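Local atomic coordinates of mirolysin (PDB entry 6R7V), a protein that probably hydrolyses peptide bonds as a zinc-dependent metzincin of the pappalysin family, seen here as a zymogen kept latent by a cysteine switch. Residues S43-P48 with S288-Q293; N75-R80 with K201-T206; Y166-F169 with T175-N178. The protein carries 1 engineered substitution. All coordinates share one frame; numbering follows the deposited sequence. Where two conformers were deposited one is given.

Interaction 1: residues S43-P48 with S288-Q293; sequences STILIP and SLFDTQ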
# COMPACT_ATOMS: atom_id res chain seq x y z
N SER A 43 -17.93 5.71 -9.36
CA SER A 43 -17.25 5.24 -10.55
C SER A 43 -15.81 4.83 -10.30
O SER A 43 -15.28 4.95 -9.19
CB SER A 43 -17.30 6.27 -11.66
OG SER A 43 -16.76 7.50 -11.21
N THR A 44 -15.16 4.31 -11.34
CA THR A 44 -13.79 3.85 -11.26
C THR A 44 -12.86 4.99 -10.88
O THR A 44 -12.97 6.10 -11.42
CB THR A 44 -13.35 3.22 -12.58
OG1 THR A 44 -14.24 2.17 -12.94
CG2 THR A 44 -11.96 2.62 -12.47
N ILE A 45 -11.98 4.73 -9.89
CA ILE A 45 -10.99 5.68 -9.43
C ILE A 45 -9.71 5.35 -10.18
O ILE A 45 -9.31 4.19 -10.19
CB ILE A 45 -10.83 5.57 -7.90
CG1 ILE A 45 -12.10 6.07 -7.20
CG2 ILE A 45 -9.57 6.31 -7.43
CD1 ILE A 45 -12.17 5.68 -5.71
N LEU A 46 -9.11 6.35 -10.85
CA LEU A 46 -7.88 6.13 -11.60
C LEU A 46 -6.72 6.81 -10.89
O LEU A 46 -6.79 8.00 -10.57
CB LEU A 46 -8.06 6.69 -13.03
CG LEU A 46 -6.82 6.68 -13.94
CD1 LEU A 46 -6.26 5.28 -14.12
CD2 LEU A 46 -7.19 7.27 -15.31
N ILE A 47 -5.63 6.07 -10.73
CA ILE A 47 -4.44 6.56 -10.07
C ILE A 47 -3.28 6.64 -11.05
O ILE A 47 -2.75 5.59 -11.41
CB ILE A 47 -4.04 5.61 -8.90
CG1 ILE A 47 -5.19 5.33 -7.91
CG2 ILE A 47 -2.77 6.13 -8.17
CD1 ILE A 47 -5.65 6.40 -7.15
N PRO A 48 -2.81 7.85 -11.43
CA PRO A 48 -1.57 7.97 -12.23
C PRO A 48 -0.38 7.62 -11.36
O PRO A 48 -0.30 8.07 -10.22
CB PRO A 48 -1.52 9.48 -12.59
CG PRO A 48 -2.93 10.01 -12.31
CD PRO A 48 -3.38 9.18 -11.11
N SER A 288 -13.17 5.92 0.09
CA SER A 288 -13.64 7.11 0.80
C SER A 288 -12.66 8.29 0.69
O SER A 288 -13.09 9.45 0.77
CB SER A 288 -13.92 6.80 2.27
OG SER A 288 -12.74 6.64 3.03
N LEU A 289 -11.38 8.01 0.44
CA LEU A 289 -10.36 9.07 0.30
C LEU A 289 -10.56 9.88 -0.96
O LEU A 289 -9.96 10.95 -1.09
CB LEU A 289 -8.96 8.46 0.28
CG LEU A 289 -8.55 7.66 1.51
CD1 LEU A 289 -7.23 6.99 1.27
CD2 LEU A 289 -8.42 8.54 2.75
N PHE A 290 -11.44 9.42 -1.87
CA PHE A 290 -11.65 10.11 -3.12
C PHE A 290 -13.02 10.79 -3.15
O PHE A 290 -13.47 11.20 -4.21
CB PHE A 290 -11.46 9.15 -4.28
CG PHE A 290 -10.07 8.57 -4.29
CD1 PHE A 290 -9.05 9.18 -5.02
CD2 PHE A 290 -9.78 7.40 -3.59
CE1 PHE A 290 -7.77 8.63 -5.03
CE2 PHE A 290 -8.50 6.86 -3.59
CZ PHE A 290 -7.49 7.49 -4.30
N ASP A 291 -13.66 10.94 -1.97
CA ASP A 291 -14.92 11.68 -1.83
C ASP A 291 -14.77 12.98 -2.62
O ASP A 291 -13.80 13.69 -2.39
CB ASP A 291 -15.16 11.93 -0.33
CG ASP A 291 -16.35 12.77 0.02
OD1 ASP A 291 -16.38 13.95 -0.38
OD2 ASP A 291 -17.23 12.27 0.72
N THR A 292 -15.65 13.25 -3.59
CA THR A 292 -15.49 14.38 -4.53
C THR A 292 -15.53 15.77 -3.88
O THR A 292 -15.05 16.74 -4.50
CB THR A 292 -16.53 14.32 -5.66
OG1 THR A 292 -17.83 14.43 -5.08
CG2 THR A 292 -16.45 13.04 -6.49
N GLN A 293 -16.04 15.89 -2.65
CA GLN A 293 -16.17 17.19 -1.98
C GLN A 293 -15.11 17.40 -0.90
O GLN A 293 -14.61 18.52 -0.77
CB GLN A 293 -17.57 17.35 -1.36
CG GLN A 293 -18.76 17.12 -2.31
CD GLN A 293 -18.72 17.91 -3.60
OE1 GLN A 293 -18.65 19.15 -3.61
NE2 GLN A 293 -18.79 17.21 -4.72
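I45 and I47, alternate residues at the start of strand 45-55 in the mixed sheet of this metzincin, pack against the ring of F290. F290 belongs to a type I beta turn, S288 to D291, in the segment leading on from helix 280-288. The contact is buried and wholly apolar, and no hydrogen bond crosses it. At its centre is a CH-pi interaction: I45 CG2 stands 3.6 Å from the centroid of the F290 ring and only 6° off the ring normal, almost equally far from all six ring carbons. The other branch of I45 makes the van der Waals contacts near the root of the ring, with I45 CD1 at 3.6 Å from F290 CD2 and 3.8 Å from F290 CB. With CG1 at chi1 -68°, beside the backbone N, the CG2 methyl is left anti to that N and over the ring, while CG1 carries CD1 to the ring's base. I47 serves the far end: its CD1 comes to 3.6 Å from F290 CZ, and the two side chains cross at about a right angle. L46, between the two isoleucines, turns to the other side of the strand and packs on A304 and N305 of helix 304-307. Q301 of helix 299-302 touches both I45 and F290, while L213 and R297 add to the surroundings of the ring. Polar bonds keep the turn in shape rather than joining the segments. D291 N reaches S288 O at 3.2 Å across the turn, and the carboxylate of D291 continues with an Asx turn and also binds the backbone of S39 through OD2. In that Asx turn D291 OD1, met on its anti side, accepts Q293 N at 3.0 Å.

Interaction 2: residues N75-R80 with K201-T206; sequences NEDFRR and KGRTAT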
# COMPACT_ATOMS: atom_id res chain seq x y z
N ASN A 75 -3.50 -3.70 -10.61
CA ASN A 75 -4.78 -3.69 -11.30
C ASN A 75 -5.56 -4.98 -11.10
O ASN A 75 -6.78 -4.92 -11.04
CB ASN A 75 -4.58 -3.40 -12.77
CG ASN A 75 -4.36 -1.91 -12.99
OD1 ASN A 75 -5.15 -1.12 -12.52
ND2 ASN A 75 -3.31 -1.51 -13.69
N GLU A 76 -4.88 -6.10 -10.90
CA GLU A 76 -5.58 -7.33 -10.58
C GLU A 76 -6.12 -7.29 -9.17
O GLU A 76 -7.33 -7.51 -8.94
CB GLU A 76 -4.64 -8.55 -10.67
CG GLU A 76 -4.24 -8.88 -12.10
CD GLU A 76 -3.29 -10.07 -12.22
OE1 GLU A 76 -3.02 -10.75 -11.20
OE2 GLU A 76 -2.80 -10.30 -13.34
N ASP A 77 -5.24 -6.97 -8.19
CA ASP A 77 -5.67 -7.07 -6.79
C ASP A 77 -6.72 -6.05 -6.40
O ASP A 77 -7.58 -6.37 -5.56
CB ASP A 77 -4.44 -6.94 -5.89
CG ASP A 77 -3.44 -8.10 -6.05
OD1 ASP A 77 -3.80 -9.12 -6.71
OD2 ASP A 77 -2.33 -8.01 -5.49
N PHE A 78 -6.66 -4.84 -6.97
CA PHE A 78 -7.63 -3.78 -6.66
C PHE A 78 -8.89 -3.84 -7.52
O PHE A 78 -9.76 -2.96 -7.41
CB PHE A 78 -6.94 -2.41 -6.79
CG PHE A 78 -6.04 -2.08 -5.62
CD1 PHE A 78 -4.73 -2.56 -5.57
CD2 PHE A 78 -6.52 -1.35 -4.54
CE1 PHE A 78 -3.94 -2.33 -4.44
CE2 PHE A 78 -5.69 -1.08 -3.43
CZ PHE A 78 -4.41 -1.56 -3.40
N ARG A 79 -9.04 -4.90 -8.34
CA ARG A 79 -10.27 -5.05 -9.13
C ARG A 79 -10.79 -6.49 -8.99
O ARG A 79 -11.64 -6.91 -9.79
CB ARG A 79 -10.00 -4.69 -10.59
CG ARG A 79 -9.67 -3.21 -10.79
CD ARG A 79 -9.57 -2.86 -12.27
NE ARG A 79 -8.55 -3.63 -12.97
CZ ARG A 79 -8.39 -3.60 -14.29
NH1 ARG A 79 -9.20 -2.86 -15.04
NH2 ARG A 79 -7.46 -4.34 -14.88
N ARG A 80 -10.31 -7.23 -7.98
CA ARG A 80 -10.61 -8.66 -7.80
C ARG A 80 -10.51 -9.43 -9.15
O ARG A 80 -11.37 -10.26 -9.50
CB ARG A 80 -11.96 -8.88 -7.10
CG ARG A 80 -12.02 -10.32 -6.53
CD ARG A 80 -12.84 -10.50 -5.26
NE ARG A 80 -12.76 -11.89 -4.79
CZ ARG A 80 -11.75 -12.42 -4.08
NH1 ARG A 80 -10.69 -11.69 -3.75
NH2 ARG A 80 -11.78 -13.71 -3.74
N LYS A 201 5.24 -12.11 -6.01
CA LYS A 201 3.99 -11.99 -6.77
C LYS A 201 3.46 -10.55 -6.73
O LYS A 201 2.31 -10.33 -7.13
CB LYS A 201 2.91 -12.99 -6.30
CG LYS A 201 3.35 -14.46 -6.31
CD LYS A 201 3.59 -14.92 -7.73
CE LYS A 201 4.05 -16.35 -7.85
NZ LYS A 201 4.25 -16.67 -9.28
N GLY A 202 4.31 -9.60 -6.33
CA GLY A 202 3.96 -8.19 -6.32
C GLY A 202 3.04 -7.77 -5.20
O GLY A 202 2.50 -6.65 -5.25
N ARG A 203 2.90 -8.61 -4.15
CA ARG A 203 1.98 -8.23 -3.07
C ARG A 203 2.59 -7.29 -2.05
O ARG A 203 1.86 -6.73 -1.25
CB ARG A 203 1.36 -9.46 -2.37
CG ARG A 203 0.03 -9.87 -2.97
CD ARG A 203 0.11 -10.32 -4.43
NE ARG A 203 -1.24 -10.50 -4.97
CZ ARG A 203 -1.86 -11.67 -5.02
NH1 ARG A 203 -1.29 -12.76 -4.53
NH2 ARG A 203 -3.09 -11.75 -5.52
N THR A 204 3.91 -7.12 -2.01
CA THR A 204 4.50 -6.12 -1.11
C THR A 204 3.91 -4.75 -1.49
O THR A 204 3.49 -3.98 -0.62
CB THR A 204 6.03 -6.15 -1.15
OG1 THR A 204 6.46 -7.47 -0.76
CG2 THR A 204 6.65 -5.13 -0.22
N ALA A 205 3.84 -4.46 -2.80
CA ALA A 205 3.26 -3.17 -3.19
C ALA A 205 1.75 -3.14 -3.00
O ALA A 205 1.23 -2.09 -2.66
CB ALA A 205 3.61 -2.84 -4.64
N THR A 206 1.03 -4.27 -3.22
CA THR A 206 -0.42 -4.24 -2.95
C THR A 206 -0.67 -3.87 -1.49
O THR A 206 -1.51 -2.99 -1.20
CB THR A 206 -1.04 -5.63 -3.23
OG1 THR A 206 -0.87 -5.85 -4.64
CG2 THR A 206 -2.54 -5.68 -2.93
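D77, the last residue of helix 64-77, receives both R203 and T206 from the first turn of helix 203-212, which goes on to supply the zinc ligands H207 and H211. G202 sits at the N-cap position of that helix. R203 follows, its chain bent at chi2 (63°) so that the guanidinium swings across to D77 and grips it side-on in a bidentate salt bridge. R203 NE binds D77 OD2 at 2.8 Å on the syn side, and R203 NH2 binds D77 OD1 at 3.0 Å from above the carboxylate plane. The planes of the two groups are 35° apart, so the pair is twisted rather than coplanar. One turn on, T206 OG1 donates to D77 OD2 at 2.7 Å from the anti side, and T206 CG2 packs 3.7 Å from D77 CB. The F78 ring slides past T206, with F78 CE1 at 3.9 Å from T206 CG2. R203 NH2 also has a salt bridge to D84. Three N-H and O-H donors on one buried carboxylate, two of them from a single guanidinium cation, would probably favour its ionised form and restrict its rotation, joining the two helices.

Interaction 3: residues Y166-F169 with T175-N178; sequences YAQF and TKPN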
# COMPACT_ATOMS: atom_id res chain seq x y z
N TYR A 166 7.50 0.32 2.78
CA TYR A 166 6.78 1.17 3.72
C TYR A 166 5.96 2.20 2.96
O TYR A 166 6.26 2.54 1.82
CB TYR A 166 7.71 1.83 4.75
CG TYR A 166 8.65 2.88 4.22
CD1 TYR A 166 8.33 4.24 4.31
CD2 TYR A 166 9.91 2.54 3.73
CE1 TYR A 166 9.22 5.22 3.88
CE2 TYR A 166 10.81 3.52 3.32
CZ TYR A 166 10.47 4.86 3.42
OH TYR A 166 11.35 5.83 2.99
N ALA A 167 4.92 2.71 3.61
CA ALA A 167 4.03 3.69 3.01
C ALA A 167 3.84 4.84 3.94
O ALA A 167 3.96 4.68 5.16
CB ALA A 167 2.68 3.04 2.74
N GLN A 168 3.40 5.97 3.41
CA GLN A 168 3.00 7.09 4.23
C GLN A 168 1.47 7.10 4.27
O GLN A 168 0.82 7.00 3.23
CB GLN A 168 3.58 8.42 3.69
CG GLN A 168 3.31 9.55 4.69
CD GLN A 168 3.99 10.82 4.29
OE1 GLN A 168 5.19 10.96 4.44
NE2 GLN A 168 3.23 11.77 3.79
N PHE A 169 0.87 7.23 5.47
CA PHE A 169 -0.58 7.20 5.61
C PHE A 169 -1.23 8.53 5.23
O PHE A 169 -0.61 9.59 5.42
CB PHE A 169 -0.94 6.88 7.07
CG PHE A 169 -0.69 5.46 7.47
CD1 PHE A 169 0.43 5.11 8.21
CD2 PHE A 169 -1.59 4.46 7.13
CE1 PHE A 169 0.69 3.77 8.53
CE2 PHE A 169 -1.36 3.13 7.51
CZ PHE A 169 -0.23 2.80 8.22
N THR A 175 0.67 17.52 6.55
CA THR A 175 1.95 17.98 7.11
C THR A 175 3.20 17.49 6.37
O THR A 175 4.28 18.11 6.50
CB THR A 175 2.07 17.62 8.59
OG1 THR A 175 1.91 16.21 8.73
CG2 THR A 175 1.06 18.37 9.47
N LYS A 176 3.10 16.37 5.64
CA LYS A 176 4.27 15.80 4.94
C LYS A 176 3.93 15.54 3.47
O LYS A 176 4.07 14.41 3.00
CB LYS A 176 4.74 14.51 5.65
CG LYS A 176 5.22 14.78 7.09
CD LYS A 176 5.76 13.53 7.78
CE LYS A 176 7.21 13.27 7.43
NZ LYS A 176 7.80 12.18 8.26
N PRO A 177 3.50 16.56 2.70
CA PRO A 177 3.05 16.28 1.33
C PRO A 177 4.11 15.76 0.39
O PRO A 177 3.82 14.92 -0.45
CB PRO A 177 2.52 17.64 0.85
CG PRO A 177 3.19 18.66 1.73
CD PRO A 177 3.28 17.98 3.06
N ASN A 178 5.34 16.21 0.55
CA ASN A 178 6.41 15.83 -0.37
C ASN A 178 6.97 14.43 -0.13
O ASN A 178 7.75 13.94 -0.98
CB ASN A 178 7.55 16.86 -0.36
CG ASN A 178 7.15 18.31 -0.27
OD1 ASN A 178 6.50 18.85 -1.16
ND2 ASN A 178 7.58 18.98 0.79
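The long connection between two antiparallel strands, 165-167 and 182-185, is drawn together here by the side chain of Q168, which reaches K176 partway along it. Strand 165-167 pairs on one side with 182-185, as the antiparallel edge strand of the metzincin sheet does beside the active-site cleft. In keeping with that place, A167 O accepts S8 OG, two residues on from the zinc-binding C6, and the F169 ring meets that of the zinc ligand H211. The contact itself lies about 12 Å from the zinc ion at the side chain of Q168 and rests on one hydrogen bond: Q168 NE2 donates to the main-chain K176 O at 2.9 Å. The bond is nearly straight, at 169° on the hydrogen, and K176 O lies in the plane of the Q168 amide. Seen from the acceptor, the donor is tilted 33° from the carbonyl plane. Q168 spans the gap because its chain is stretched out, with CG anti to the backbone N (chi1 -172°) and the next bond extended as well. The amide is used at both ends. While NE2 serves K176, Q168 OE1 is bonded to T179 OG1, and these two bonds fix which way round the amide lies; the T179 hydroxyl also has a weak hydrogen bond with K176 O. The backbone of Q168 pairs with G181, prolonging the strand pairing toward the loop, while P177 O accepts T148 OG1 just beyond K176. Beyond the NE2 bond, the two segments have only van der Waals contact, between the amide and the first side-chain carbon of the exposed lysine. K176 CB packs beside the Q168 amide, 3.6 Å from Q168 NE2 and 3.8 Å from Q168 OE1.

Overall arrangement
From the N terminus, the chain enters the sheet at residues 43-48, which wait for their partner until 288-293, so interaction 1 closes a loop of some 240 residues that contains the other two. Strand 45-55 then leads to helix 64-77, and interaction 2 closes the next loop by bringing 75-80 to 201-206. Within this loop lies interaction 3, a short-range closure within the connection from strand 165-167 to strand 182-185. The three therefore nest and none cross. Interaction 1 ties the sheet to the segment after helix 280-288, interaction 2 joins helix 64-77 to helix 203-212, and interaction 3 gathers a connection at the sheet edge. Interactions 2 and 3, centres about 21 Å apart, lie on opposite sides of the chain's centre.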